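Local atomic coordinates of endonuclease V (Bacillus subtilis, PDB entry 3GA2), a protein that probably repairs deaminated DNA, cutting the strand at the second phosphodiester bond 3' to a deoxyinosine with the aid of magnesium. Residues D5-D10 / A133-K138; N26-S31 / C192-D197; D37-T42 / P110-F115; Y57-I62 / H77-I82; A164-I169 / G176-T181. The protein carries 1 engineered substitution. All coordinates share one frame; numbering follows the deposited sequence.

In the fold
The five contacts share an RNase H-like fold built on one mixed eight-stranded sheet. Along the chain, contact 3 and contact 4 are nested inside the loop that contact 1 closes, while contact 5 follows contact 1; the segments of contacts 1 and 2 alternate and touch through Phe134 and Asn194. Contacts 4 and 5 are the hairpins at the two outer edges of the sheet, their centres about 30 Å apart. Between them, contact 3 joins central strands 41-52 and 113-116, which lead to the predicted magnesium ligands Asp46 and Asp116. Contacts 1 and 2 tie the N-terminal region to helix 128-136 and strand 188-194, so widely separated sequence converges on one core.

Contact 1 (D5-D10 / A133-K138); sequences DVHKFD and AFFLGK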
# COMPACT_ATOMS: atom_id res chain seq x y z
N ASP A 5 15.76 9.25 4.37
CA ASP A 5 16.22 8.36 5.43
C ASP A 5 15.50 8.70 6.73
O ASP A 5 16.09 9.22 7.67
CB ASP A 5 17.73 8.51 5.63
CG ASP A 5 18.35 7.34 6.37
OD1 ASP A 5 17.80 6.93 7.41
OD2 ASP A 5 19.39 6.83 5.90
N VAL A 6 14.20 8.40 6.77
CA VAL A 6 13.38 8.68 7.94
C VAL A 6 13.95 8.09 9.23
O VAL A 6 14.23 8.81 10.18
CB VAL A 6 11.95 8.15 7.76
CG1 VAL A 6 11.09 8.55 8.94
CG2 VAL A 6 11.36 8.67 6.46
N HIS A 7 14.13 6.77 9.24
CA HIS A 7 14.67 6.10 10.42
C HIS A 7 15.31 4.77 10.08
O HIS A 7 15.16 4.24 8.97
CB HIS A 7 13.57 5.87 11.46
CG HIS A 7 12.47 4.96 11.00
ND1 HIS A 7 11.30 5.43 10.43
CD2 HIS A 7 12.35 3.61 11.03
CE1 HIS A 7 10.51 4.41 10.15
NE2 HIS A 7 11.13 3.30 10.50
N LYS A 8 16.02 4.21 11.05
CA LYS A 8 16.69 2.93 10.88
C LYS A 8 15.75 1.81 11.32
O LYS A 8 14.71 2.06 11.91
CB LYS A 8 17.97 2.91 11.72
CG LYS A 8 17.71 3.08 13.21
CD LYS A 8 18.80 3.90 13.88
CE LYS A 8 18.41 4.23 15.32
NZ LYS A 8 19.32 5.24 15.92
N PHE A 9 16.13 0.58 11.02
CA PHE A 9 15.32 -0.57 11.38
C PHE A 9 16.02 -1.42 12.44
O PHE A 9 16.26 -2.61 12.23
CB PHE A 9 15.03 -1.40 10.13
CG PHE A 9 14.23 -0.67 9.10
CD1 PHE A 9 12.84 -0.62 9.19
CD2 PHE A 9 14.86 0.04 8.08
CE1 PHE A 9 12.09 0.11 8.27
CE2 PHE A 9 14.12 0.77 7.17
CZ PHE A 9 12.74 0.81 7.26
N ASP A 10 16.34 -0.81 13.58
CA ASP A 10 17.01 -1.52 14.67
C ASP A 10 16.10 -1.76 15.87
O ASP A 10 16.57 -2.15 16.94
CB ASP A 10 18.24 -0.74 15.14
CG ASP A 10 19.23 -0.48 14.03
OD1 ASP A 10 19.68 -1.45 13.38
OD2 ASP A 10 19.58 0.70 13.82
N ALA A 133 5.10 6.22 2.93
CA ALA A 133 5.04 7.57 2.38
C ALA A 133 6.18 8.46 2.87
O ALA A 133 6.76 9.22 2.10
CB ALA A 133 3.71 8.21 2.70
N PHE A 134 6.50 8.37 4.16
CA PHE A 134 7.57 9.21 4.69
C PHE A 134 8.89 8.94 3.98
O PHE A 134 9.62 9.87 3.66
CB PHE A 134 7.73 8.99 6.20
CG PHE A 134 6.51 9.36 6.99
CD1 PHE A 134 5.60 8.38 7.38
CD2 PHE A 134 6.27 10.68 7.32
CE1 PHE A 134 4.46 8.72 8.10
CE2 PHE A 134 5.12 11.03 8.04
CZ PHE A 134 4.22 10.05 8.43
N PHE A 135 9.20 7.67 3.73
CA PHE A 135 10.44 7.35 3.04
C PHE A 135 10.42 7.78 1.58
O PHE A 135 11.40 8.33 1.07
CB PHE A 135 10.72 5.85 3.09
CG PHE A 135 11.14 5.35 4.44
CD1 PHE A 135 10.20 5.03 5.41
CD2 PHE A 135 12.49 5.14 4.71
CE1 PHE A 135 10.60 4.51 6.64
CE2 PHE A 135 12.90 4.62 5.94
CZ PHE A 135 11.95 4.30 6.91
N LEU A 136 9.30 7.54 0.90
CA LEU A 136 9.15 7.88 -0.51
C LEU A 136 8.99 9.37 -0.77
O LEU A 136 9.31 9.85 -1.86
CB LEU A 136 7.95 7.13 -1.11
CG LEU A 136 7.91 5.61 -1.00
CD1 LEU A 136 6.59 5.08 -1.58
CD2 LEU A 136 9.09 5.00 -1.74
N GLY A 137 8.49 10.11 0.21
CA GLY A 137 8.29 11.54 0.02
C GLY A 137 7.26 11.81 -1.07
O GLY A 137 7.25 12.86 -1.70
N LYS A 138 6.38 10.84 -1.30
CA LYS A 138 5.35 10.98 -2.31
C LYS A 138 3.99 10.61 -1.77
O LYS A 138 3.87 9.94 -0.76
CB LYS A 138 5.67 10.09 -3.52
CG LYS A 138 6.93 10.47 -4.30
CD LYS A 138 6.77 11.81 -5.02
CE LYS A 138 7.90 12.03 -6.03
NZ LYS A 138 7.69 13.26 -6.86
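Three aromatic rings, those of His7, Phe9 and Phe135, form a cluster where the chain before helix 14-25 meets the end of helix 128-136. The His7 pair is T-shaped: the edge of Phe135 points at the face of the imidazole, with the planes at 69° and Phe135 CZ 3.5 Å from His7 CE1. Phe9 meets the same phenyl ring differently. Their planes are nearly parallel, but the rings are slid so far apart that they barely overlap, and Phe9 CZ touches Phe135 CZ at 3.6 Å.

A methyl group completes the contact. Val6 CG2 sits over the centre of the Phe135 face in a CH-pi contact, 3.9 Å from the ring centroid. With CG1 anti to the backbone N (chi1 -175°), it is the other methyl, CG2, that is set over the ring; the same methyl also reaches Phe134 CB at 3.7 Å. Leu96 and Ile100 of helix 96-105 also pack on Phe135, while Leu24 of helix 14-25 touches Val6.

No hydrogen bond links the two segments directly. Their cohesion therefore probably rests on dispersion and ring electrostatics round Phe135, with a backbone hydrogen bond between Phe135 and Phe4, just before segment 5-10, as a polar addition.

Contact 2 (N26-S31 / C192-D197); sequences NRINLS and CGNYID
Asn194 OD1 accepts the backbone N of Asn29 at 2.8 Å, a nearly straight bond lying in the carbonyl plane, and also takes a weak bond from the N of its own neighbour Tyr195. This grip falls at a classic beta bulge, where Gly193 and Asn194 of strand 188-194 both face Thr140, alongside the loop that follows helix 14-25. CG of Asn194 stands anti to the backbone N (chi1 -167°), which carries the amide toward the loop, and OD1 also comes within 3.7 Å of Ile28 CG2. An alanine here would remove the amide acceptor and is likely to leave the N-H of Asn29 without this mate and the loop less firmly fixed to the bulge.

The return bond, from Tyr195 N to Asn29 O, is weak. Asn29 makes an Asx turn of its own: its OD1 receives Ser31 OG at 2.7 Å on a lone pair, whereas Ser31 N approaches from above the carbonyl plane.

Leu30 supplies the apolar half, laying CG against Cys192 CB at 3.8 Å, with Tyr120 also against its side chain. Asp197 is the N-cap of helix 198-207, its OD1 bonded to Ser200 N, while OD2 takes Thr33 OG1. Alongside, Leu30 O lies 3.3 Å from Asp197 CB.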
# COMPACT_ATOMS: atom_id res chain seq x y z
N ASN A 26 2.25 11.73 14.04
CA ASN A 26 1.97 13.14 14.25
C ASN A 26 2.43 13.97 13.05
O ASN A 26 2.26 15.19 13.03
CB ASN A 26 2.65 13.63 15.53
CG ASN A 26 2.06 12.98 16.77
OD1 ASN A 26 0.85 13.02 16.99
ND2 ASN A 26 2.92 12.37 17.58
N ARG A 27 2.99 13.30 12.06
CA ARG A 27 3.47 13.98 10.85
C ARG A 27 2.60 13.64 9.64
O ARG A 27 2.98 13.91 8.50
CB ARG A 27 4.93 13.59 10.58
CG ARG A 27 5.91 14.07 11.65
CD ARG A 27 7.32 13.54 11.40
NE ARG A 27 7.80 13.89 10.07
CZ ARG A 27 8.98 13.52 9.57
NH1 ARG A 27 9.81 12.77 10.29
NH2 ARG A 27 9.32 13.88 8.34
N ILE A 28 1.44 13.05 9.89
CA ILE A 28 0.53 12.69 8.81
C ILE A 28 -0.22 13.91 8.31
O ILE A 28 -0.73 14.71 9.10
CB ILE A 28 -0.50 11.63 9.28
CG1 ILE A 28 0.24 10.33 9.59
CG2 ILE A 28 -1.58 11.44 8.22
CD1 ILE A 28 -0.61 9.26 10.23
N ASN A 29 -0.27 14.06 6.99
CA ASN A 29 -0.96 15.19 6.39
C ASN A 29 -1.83 14.75 5.23
O ASN A 29 -1.32 14.42 4.16
CB ASN A 29 0.05 16.23 5.91
CG ASN A 29 -0.61 17.32 5.10
OD1 ASN A 29 -1.66 17.83 5.46
ND2 ASN A 29 0.02 17.69 3.99
N LEU A 30 -3.14 14.76 5.45
CA LEU A 30 -4.10 14.35 4.44
C LEU A 30 -4.82 15.53 3.79
O LEU A 30 -5.94 15.38 3.30
CB LEU A 30 -5.13 13.41 5.06
CG LEU A 30 -4.78 11.92 5.21
CD1 LEU A 30 -3.29 11.70 5.30
CD2 LEU A 30 -5.51 11.36 6.40
N SER A 31 -4.18 16.69 3.76
CA SER A 31 -4.78 17.88 3.18
C SER A 31 -4.60 18.02 1.67
O SER A 31 -5.46 18.57 0.98
CB SER A 31 -4.22 19.13 3.85
OG SER A 31 -2.86 19.30 3.50
N CYS A 192 -6.35 6.66 2.83
CA CYS A 192 -5.30 7.54 2.37
C CYS A 192 -4.03 6.91 2.90
O CYS A 192 -4.07 6.16 3.88
CB CYS A 192 -5.41 8.93 2.99
SG CYS A 192 -6.78 9.93 2.45
N GLY A 193 -2.92 7.18 2.24
CA GLY A 193 -1.64 6.70 2.71
C GLY A 193 -1.17 7.92 3.48
O GLY A 193 -1.35 8.01 4.69
N ASN A 194 -0.57 8.87 2.77
CA ASN A 194 -0.12 10.13 3.36
C ASN A 194 0.05 11.14 2.24
O ASN A 194 0.26 10.76 1.08
CB ASN A 194 1.20 9.96 4.13
CG ASN A 194 1.53 11.16 5.02
OD1 ASN A 194 0.66 12.00 5.29
ND2 ASN A 194 2.77 11.25 5.47
N TYR A 195 -0.10 12.42 2.56
CA TYR A 195 0.06 13.49 1.58
C TYR A 195 -1.04 13.54 0.52
O TYR A 195 -0.79 13.93 -0.63
CB TYR A 195 1.43 13.38 0.91
CG TYR A 195 2.58 13.23 1.87
CD1 TYR A 195 2.74 14.11 2.93
CD2 TYR A 195 3.53 12.23 1.70
CE1 TYR A 195 3.81 14.00 3.81
CE2 TYR A 195 4.61 12.11 2.57
CZ TYR A 195 4.75 12.99 3.62
OH TYR A 195 5.83 12.87 4.47
N ILE A 196 -2.25 13.14 0.89
CA ILE A 196 -3.37 13.13 -0.05
C ILE A 196 -4.68 12.95 0.72
O ILE A 196 -4.70 12.25 1.74
CB ILE A 196 -3.19 11.97 -1.05
CG1 ILE A 196 -4.31 11.96 -2.09
CG2 ILE A 196 -3.19 10.63 -0.30
CD1 ILE A 196 -4.12 10.88 -3.16
N ASP A 197 -5.75 13.58 0.25
CA ASP A 197 -7.05 13.46 0.92
C ASP A 197 -7.83 12.24 0.44
O ASP A 197 -7.47 11.60 -0.56
CB ASP A 197 -7.89 14.73 0.74
CG ASP A 197 -8.18 15.06 -0.71
OD1 ASP A 197 -8.24 14.15 -1.55
OD2 ASP A 197 -8.38 16.25 -1.01

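Contact 3 (D37-T42 / P110-F115); sequences DSINTT and PDVFLF. Engineered in segment 37-42: Thr42 (natural residue Gly).
Ile39 opens the contact by laying CG2 against Asp111 CB at 3.6 Å, the two side chains sliding past each other in opposite directions. Its other branch ends at CD1, 4.1 Å from Val112 CG1. Here the chain enters strand 41-52, which lies parallel to strand 113-116 in the central sheet of this RNase H-like fold.

At Asn40 the contact turns polar. Its backbone N meets Asp111 OD2 at 2.8 Å, nearly in line with the C-O bond, and a water bridges its ND2 to the other carboxylate oxygen, OD1. Thr41 N gives the same OD2 a second bond of 3.1 Å, on the anti side and from the opposite face of the carboxylate plane. One oxygen thus clasps two consecutive amides, while the water holds its partner oxygen. An alanine in place of Asp111 would take away the carboxylate and would probably leave both amides without this acceptor, freeing the turn into the strand to shift. In return, Asp111 N makes weak bonds to Thr41 O and OG1, and Thr41 OG1 also approaches Pro110 CA at 3.3 Å.

Thr42, an engineered residue where the natural protein has glycine, runs beside Val112 with the two side chains pointing the same way. Val112 also shares a backbone hydrogen bond with Ala43, continuing the strand pairing toward the predicted magnesium ligands Asp46 and Asp116. Val112 CG1, set between its backbone N and carbonyl carbon (chi1 60°), reaches Thr42 CG2 at 3.6 Å.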
# COMPACT_ATOMS: atom_id res chain seq x y z
N ASP A 37 -6.29 13.55 -13.43
CA ASP A 37 -5.68 13.97 -14.69
C ASP A 37 -4.52 14.95 -14.56
O ASP A 37 -3.99 15.42 -15.56
CB ASP A 37 -6.73 14.54 -15.64
CG ASP A 37 -7.80 15.30 -14.93
OD1 ASP A 37 -7.46 16.07 -14.00
OD2 ASP A 37 -8.98 15.14 -15.30
N SER A 38 -4.11 15.25 -13.33
CA SER A 38 -3.00 16.17 -13.15
C SER A 38 -1.68 15.42 -12.98
O SER A 38 -0.62 16.04 -12.94
CB SER A 38 -3.23 17.07 -11.93
OG SER A 38 -2.93 16.38 -10.73
N ILE A 39 -1.72 14.09 -12.88
CA ILE A 39 -0.49 13.32 -12.70
C ILE A 39 0.04 12.64 -13.97
O ILE A 39 -0.72 12.32 -14.88
CB ILE A 39 -0.66 12.25 -11.61
CG1 ILE A 39 -1.97 11.49 -11.83
CG2 ILE A 39 -0.57 12.89 -10.23
CD1 ILE A 39 -2.28 10.46 -10.76
N ASN A 40 1.36 12.43 -14.00
CA ASN A 40 2.03 11.80 -15.13
C ASN A 40 2.14 10.29 -14.98
O ASN A 40 2.00 9.55 -15.96
CB ASN A 40 3.43 12.39 -15.32
CG ASN A 40 3.43 13.88 -15.59
OD1 ASN A 40 2.80 14.35 -16.54
ND2 ASN A 40 4.13 14.64 -14.75
N THR A 41 2.42 9.83 -13.77
CA THR A 41 2.58 8.41 -13.51
C THR A 41 2.02 7.98 -12.15
O THR A 41 1.86 8.80 -11.24
CB THR A 41 4.07 8.01 -13.54
OG1 THR A 41 4.80 8.82 -12.60
CG2 THR A 41 4.65 8.20 -14.92
N THR A 42 1.70 6.70 -12.02
CA THR A 42 1.21 6.14 -10.77
C THR A 42 1.93 4.80 -10.64
O THR A 42 2.16 4.11 -11.63
CB THR A 42 -0.34 5.94 -10.76
OG1 THR A 42 -0.70 4.81 -11.56
CG2 THR A 42 -1.05 7.17 -11.30
N PRO A 110 7.54 8.18 -9.72
CA PRO A 110 6.08 8.12 -9.64
C PRO A 110 5.49 9.26 -8.83
O PRO A 110 6.04 9.62 -7.78
CB PRO A 110 5.82 6.76 -9.01
CG PRO A 110 6.99 5.93 -9.48
CD PRO A 110 8.14 6.90 -9.30
N ASP A 111 4.39 9.83 -9.31
CA ASP A 111 3.71 10.93 -8.61
C ASP A 111 2.88 10.42 -7.43
O ASP A 111 2.60 11.18 -6.50
CB ASP A 111 2.78 11.70 -9.55
CG ASP A 111 3.51 12.36 -10.70
OD1 ASP A 111 4.46 13.13 -10.46
OD2 ASP A 111 3.12 12.11 -11.86
N VAL A 112 2.48 9.15 -7.48
CA VAL A 112 1.68 8.54 -6.42
C VAL A 112 1.90 7.03 -6.40
O VAL A 112 2.05 6.40 -7.45
CB VAL A 112 0.17 8.81 -6.62
CG1 VAL A 112 -0.30 8.25 -7.95
CG2 VAL A 112 -0.63 8.17 -5.48
N PHE A 113 1.93 6.45 -5.20
CA PHE A 113 2.13 5.02 -5.03
C PHE A 113 0.92 4.36 -4.40
O PHE A 113 0.50 4.76 -3.32
CB PHE A 113 3.34 4.73 -4.14
CG PHE A 113 4.67 5.05 -4.75
CD1 PHE A 113 5.56 4.03 -5.10
CD2 PHE A 113 5.08 6.37 -4.93
CE1 PHE A 113 6.82 4.31 -5.60
CE2 PHE A 113 6.35 6.66 -5.44
CZ PHE A 113 7.22 5.63 -5.77
N LEU A 114 0.37 3.35 -5.06
CA LEU A 114 -0.77 2.63 -4.50
C LEU A 114 -0.23 1.31 -3.96
O LEU A 114 0.44 0.56 -4.66
CB LEU A 114 -1.85 2.38 -5.57
CG LEU A 114 -2.63 3.59 -6.10
CD1 LEU A 114 -1.87 4.24 -7.25
CD2 LEU A 114 -4.00 3.13 -6.60
N PHE A 115 -0.54 1.03 -2.70
CA PHE A 115 -0.06 -0.17 -2.05
C PHE A 115 -1.09 -1.26 -1.84
O PHE A 115 -2.24 -0.97 -1.53
CB PHE A 115 0.51 0.18 -0.67
CG PHE A 115 1.78 0.96 -0.70
CD1 PHE A 115 1.77 2.30 -1.06
CD2 PHE A 115 2.98 0.35 -0.37
CE1 PHE A 115 2.96 3.03 -1.08
CE2 PHE A 115 4.17 1.07 -0.38
CZ PHE A 115 4.16 2.42 -0.74
O HOH W 1 6.04 13.93 -12.38

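Contact 4 (Y57-I62 / H77-I82); sequences YGVCCI and HSMGRI
Tyr57 turns one face of its ring to the backbone and first side-chain carbon of Arg81. Arg81 CA makes a CH-pi contact 4.0 Å from the ring centroid, and Arg81 CB lies 3.8 Å from Tyr57 CE2, over the rim. The guanidinium takes no part in a stack: the Arg81 chain bends at chi3 and its end leads away, with the guanidinium plane 85° from that of the ring. It is therefore the aliphatic root of the arginine that the tyrosine covers.

Val59 and selenomethionine Met79 meet at an angle on the face of the sheet they share with Cys61 and His77. Val59 CG2 and Met79 CG are only 3.4 Å apart, closer than usual for two carbons, after which the Met79 chain bends twice and its end leads off. Farther along, Cys61 SG lies 3.9 Å from His77 CB. The end of the His77 side chain leads away; the side chains of His77 and Val59 both touch Tyr233 of helix 217-235. On the other face, Ser78 rests against Leu98 and Glu101 of helix 96-105.

Beneath these side chains the backbones pair in both directions. Cys60 and Ser78 exchange bonds of 2.9 Å (Cys60 N to Ser78 O) and 2.8 Å (Ser78 N to Cys60 O). At the Gly58-Gly80 pair, Gly58 N bonds to Gly80 O, while the return bond is weak.

Segments 57-62 and 77-81 run at 173° to each other, as antiparallel arms of the beta hairpin formed by strands 55-66 and 72-81, at the sheet edge beside strand 41-52, which carries the predicted magnesium ligand Asp46.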
# COMPACT_ATOMS: atom_id res chain seq x y z
N TYR A 57 11.14 -15.54 3.31
CA TYR A 57 11.62 -14.59 2.32
C TYR A 57 10.50 -13.70 1.79
O TYR A 57 9.32 -13.97 2.01
CB TYR A 57 12.28 -15.31 1.14
CG TYR A 57 13.62 -15.92 1.44
CD1 TYR A 57 13.72 -17.10 2.19
CD2 TYR A 57 14.79 -15.34 0.98
CE1 TYR A 57 14.96 -17.67 2.46
CE2 TYR A 57 16.04 -15.90 1.24
CZ TYR A 57 16.11 -17.07 1.98
OH TYR A 57 17.34 -17.64 2.24
N GLY A 58 10.89 -12.66 1.07
CA GLY A 58 9.91 -11.75 0.51
C GLY A 58 10.40 -11.03 -0.73
O GLY A 58 11.58 -10.71 -0.86
N VAL A 59 9.49 -10.79 -1.66
CA VAL A 59 9.82 -10.09 -2.89
C VAL A 59 8.85 -8.94 -3.10
O VAL A 59 7.64 -9.13 -3.16
CB VAL A 59 9.74 -11.02 -4.12
CG1 VAL A 59 10.10 -10.25 -5.38
CG2 VAL A 59 10.67 -12.20 -3.95
N CYS A 60 9.40 -7.74 -3.22
CA CYS A 60 8.58 -6.55 -3.44
C CYS A 60 8.71 -6.10 -4.88
O CYS A 60 9.83 -5.94 -5.38
CB CYS A 60 9.01 -5.41 -2.52
SG CYS A 60 8.27 -3.80 -2.98
N CYS A 61 7.58 -5.90 -5.54
CA CYS A 61 7.57 -5.44 -6.92
C CYS A 61 6.89 -4.08 -6.99
O CYS A 61 5.88 -3.84 -6.33
CB CYS A 61 6.80 -6.40 -7.83
SG CYS A 61 7.58 -7.99 -8.15
N ILE A 62 7.46 -3.21 -7.80
CA ILE A 62 6.90 -1.89 -8.02
C ILE A 62 6.66 -1.81 -9.52
O ILE A 62 7.57 -2.02 -10.31
CB ILE A 62 7.87 -0.77 -7.59
CG1 ILE A 62 8.05 -0.79 -6.07
CG2 ILE A 62 7.32 0.59 -8.03
CD1 ILE A 62 9.01 0.26 -5.54
N HIS A 77 12.14 -4.75 -8.71
CA HIS A 77 11.79 -5.61 -7.61
C HIS A 77 12.96 -5.73 -6.66
O HIS A 77 14.11 -5.45 -7.01
CB HIS A 77 11.37 -7.00 -8.11
CG HIS A 77 12.49 -7.82 -8.66
ND1 HIS A 77 13.39 -8.49 -7.85
CD2 HIS A 77 12.89 -8.04 -9.93
CE1 HIS A 77 14.29 -9.09 -8.60
NE2 HIS A 77 14.01 -8.83 -9.87
N SER A 78 12.65 -6.14 -5.44
CA SER A 78 13.64 -6.31 -4.40
C SER A 78 13.38 -7.69 -3.83
O SER A 78 12.22 -8.12 -3.74
CB SER A 78 13.45 -5.23 -3.33
OG SER A 78 14.53 -5.22 -2.41
N MSE A 79 14.44 -8.40 -3.45
CA MSE A 79 14.28 -9.74 -2.89
C MSE A 79 15.32 -9.98 -1.79
O MSE A 79 16.46 -9.54 -1.91
CB MSE A 79 14.42 -10.79 -4.00
CG MSE A 79 14.08 -12.22 -3.59
SE MSE A 79 15.57 -13.20 -2.83
CE MSE A 79 16.41 -13.76 -4.48
N GLY A 80 14.90 -10.66 -0.73
CA GLY A 80 15.79 -10.95 0.38
C GLY A 80 15.08 -11.63 1.54
O GLY A 80 13.85 -11.58 1.64
N ARG A 81 15.84 -12.26 2.43
CA ARG A 81 15.25 -12.94 3.58
C ARG A 81 14.57 -11.92 4.49
O ARG A 81 15.20 -10.96 4.94
CB ARG A 81 16.32 -13.70 4.37
CG ARG A 81 15.76 -14.58 5.49
CD ARG A 81 16.87 -15.35 6.19
NE ARG A 81 17.77 -14.47 6.94
CZ ARG A 81 17.42 -13.80 8.04
NH1 ARG A 81 16.19 -13.92 8.52
NH2 ARG A 81 18.29 -13.02 8.64
N ILE A 82 13.29 -12.13 4.76
CA ILE A 82 12.53 -11.23 5.61
C ILE A 82 12.89 -11.49 7.07
O ILE A 82 13.10 -12.64 7.46
CB ILE A 82 11.01 -11.43 5.42
CG1 ILE A 82 10.30 -10.09 5.53
CG2 ILE A 82 10.47 -12.41 6.45
CD1 ILE A 82 10.50 -9.19 4.33

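Contact 5 (A164-I169 / G176-T181); sequences AYTDII and GRALRT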
# COMPACT_ATOMS: atom_id res chain seq x y z
N ALA A 164 -19.38 2.57 -5.84
CA ALA A 164 -20.13 2.78 -4.61
C ALA A 164 -19.22 2.62 -3.41
O ALA A 164 -18.28 1.83 -3.44
CB ALA A 164 -21.28 1.77 -4.53
N TYR A 165 -19.49 3.36 -2.34
CA TYR A 165 -18.65 3.26 -1.16
C TYR A 165 -19.38 3.67 0.11
O TYR A 165 -20.47 4.23 0.07
CB TYR A 165 -17.42 4.16 -1.34
CG TYR A 165 -17.74 5.64 -1.33
CD1 TYR A 165 -17.81 6.33 -0.13
CD2 TYR A 165 -17.99 6.33 -2.51
CE1 TYR A 165 -18.11 7.68 -0.10
CE2 TYR A 165 -18.30 7.70 -2.49
CZ TYR A 165 -18.36 8.36 -1.28
OH TYR A 165 -18.65 9.71 -1.22
N THR A 166 -18.77 3.36 1.25
CA THR A 166 -19.31 3.72 2.54
C THR A 166 -18.10 4.12 3.37
O THR A 166 -17.03 3.54 3.22
CB THR A 166 -20.03 2.54 3.24
OG1 THR A 166 -19.08 1.49 3.49
CG2 THR A 166 -21.17 2.02 2.38
N ASP A 167 -18.26 5.12 4.22
CA ASP A 167 -17.16 5.57 5.06
C ASP A 167 -17.05 4.68 6.28
O ASP A 167 -18.06 4.35 6.91
CB ASP A 167 -17.36 7.02 5.53
CG ASP A 167 -17.21 8.02 4.42
OD1 ASP A 167 -16.46 7.75 3.46
OD2 ASP A 167 -17.83 9.11 4.51
N ILE A 168 -15.83 4.30 6.62
CA ILE A 168 -15.59 3.48 7.79
C ILE A 168 -15.25 4.49 8.87
O ILE A 168 -14.19 5.10 8.84
CB ILE A 168 -14.40 2.54 7.56
CG1 ILE A 168 -14.69 1.65 6.36
CG2 ILE A 168 -14.13 1.72 8.82
CD1 ILE A 168 -13.47 0.93 5.82
N ILE A 169 -16.17 4.69 9.81
CA ILE A 169 -15.97 5.66 10.86
C ILE A 169 -15.77 5.02 12.23
O ILE A 169 -16.51 4.11 12.62
CB ILE A 169 -17.15 6.66 10.90
CG1 ILE A 169 -17.40 7.21 9.48
CG2 ILE A 169 -16.84 7.81 11.85
CD1 ILE A 169 -18.52 8.24 9.39
N GLY A 176 -11.28 5.33 6.53
CA GLY A 176 -11.19 4.97 5.13
C GLY A 176 -12.56 4.63 4.56
O GLY A 176 -13.58 5.01 5.13
N ARG A 177 -12.60 3.91 3.44
CA ARG A 177 -13.86 3.54 2.82
C ARG A 177 -13.92 2.09 2.36
O ARG A 177 -12.90 1.49 2.04
CB ARG A 177 -14.15 4.45 1.62
CG ARG A 177 -14.43 5.91 1.97
CD ARG A 177 -14.56 6.80 0.73
NE ARG A 177 -14.96 8.16 1.09
CZ ARG A 177 -14.97 9.19 0.25
NH1 ARG A 177 -14.61 9.02 -1.02
NH2 ARG A 177 -15.36 10.39 0.67
N ALA A 178 -15.13 1.52 2.35
CA ALA A 178 -15.33 0.17 1.85
C ALA A 178 -15.76 0.53 0.45
O ALA A 178 -16.78 1.21 0.26
CB ALA A 178 -16.45 -0.53 2.61
N LEU A 179 -14.99 0.10 -0.54
CA LEU A 179 -15.27 0.45 -1.92
C LEU A 179 -15.50 -0.70 -2.88
O LEU A 179 -14.70 -1.63 -2.97
CB LEU A 179 -14.11 1.32 -2.45
CG LEU A 179 -14.15 1.79 -3.91
CD1 LEU A 179 -15.32 2.74 -4.10
CD2 LEU A 179 -12.84 2.46 -4.26
N ARG A 180 -16.61 -0.60 -3.62
CA ARG A 180 -16.98 -1.59 -4.61
C ARG A 180 -16.28 -1.21 -5.91
O ARG A 180 -16.74 -0.33 -6.63
CB ARG A 180 -18.50 -1.56 -4.84
CG ARG A 180 -19.02 -2.69 -5.72
CD ARG A 180 -19.14 -3.98 -4.93
NE ARG A 180 -20.15 -3.88 -3.89
CZ ARG A 180 -20.47 -4.86 -3.04
NH1 ARG A 180 -19.85 -6.03 -3.11
NH2 ARG A 180 -21.42 -4.66 -2.13
N THR A 181 -15.16 -1.85 -6.21
CA THR A 181 -14.44 -1.55 -7.43
C THR A 181 -15.03 -2.35 -8.58
O THR A 181 -15.28 -1.82 -9.66
CB THR A 181 -12.96 -1.86 -7.30
OG1 THR A 181 -12.79 -3.12 -6.65
CG2 THR A 181 -12.27 -0.77 -6.49
O HOH W 2 -16.98 11.40 3.05
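Arg177 is held by a ring over one face and a carboxylate at its edge: its guanidinium lies flat on Tyr165, the planes 18° apart, while its NE forms a salt bridge with Asp167 OD1 at 2.8 Å. The stack is off-centre, with Tyr165 CE1 3.4 Å from Arg177 NE, so the cation-pi contact is made near the rim of the ring. Arg177 runs extended from CG to NE beside both partners, and Asp167 OD1 is met nearly end-on along its C-O bond, from slightly outside the guanidinium plane. Bond and stack together fix the rotation of the group. The outer part of this face is looser, Tyr165 being exposed and a water joining Asp167 OD2 to Arg177 NH2, though Leu179 on it is buried.

Packing is closer on the opposite face. Ala178 CB lies 3.4 Å from Thr166 OG1, which bonds to Val156 O, and Ile168 CD1 folds over the backbone of Arg177. The backbones between hold firmly: Ala178 N reaches Thr166 O at 2.9 Å, and Ile168 N reaches Gly176 O at 2.8 Å in a nearly straight bond. Past the last bridged pair, Arg180 N still bonds to Ala164 O.

These are the antiparallel arms of a beta hairpin. Strand 165-170 forms the outer edge of the sheet, strand 173-179 pairs on with strand 188-194, and helix 198-207 packs against Arg177 and Leu179 through Tyr202.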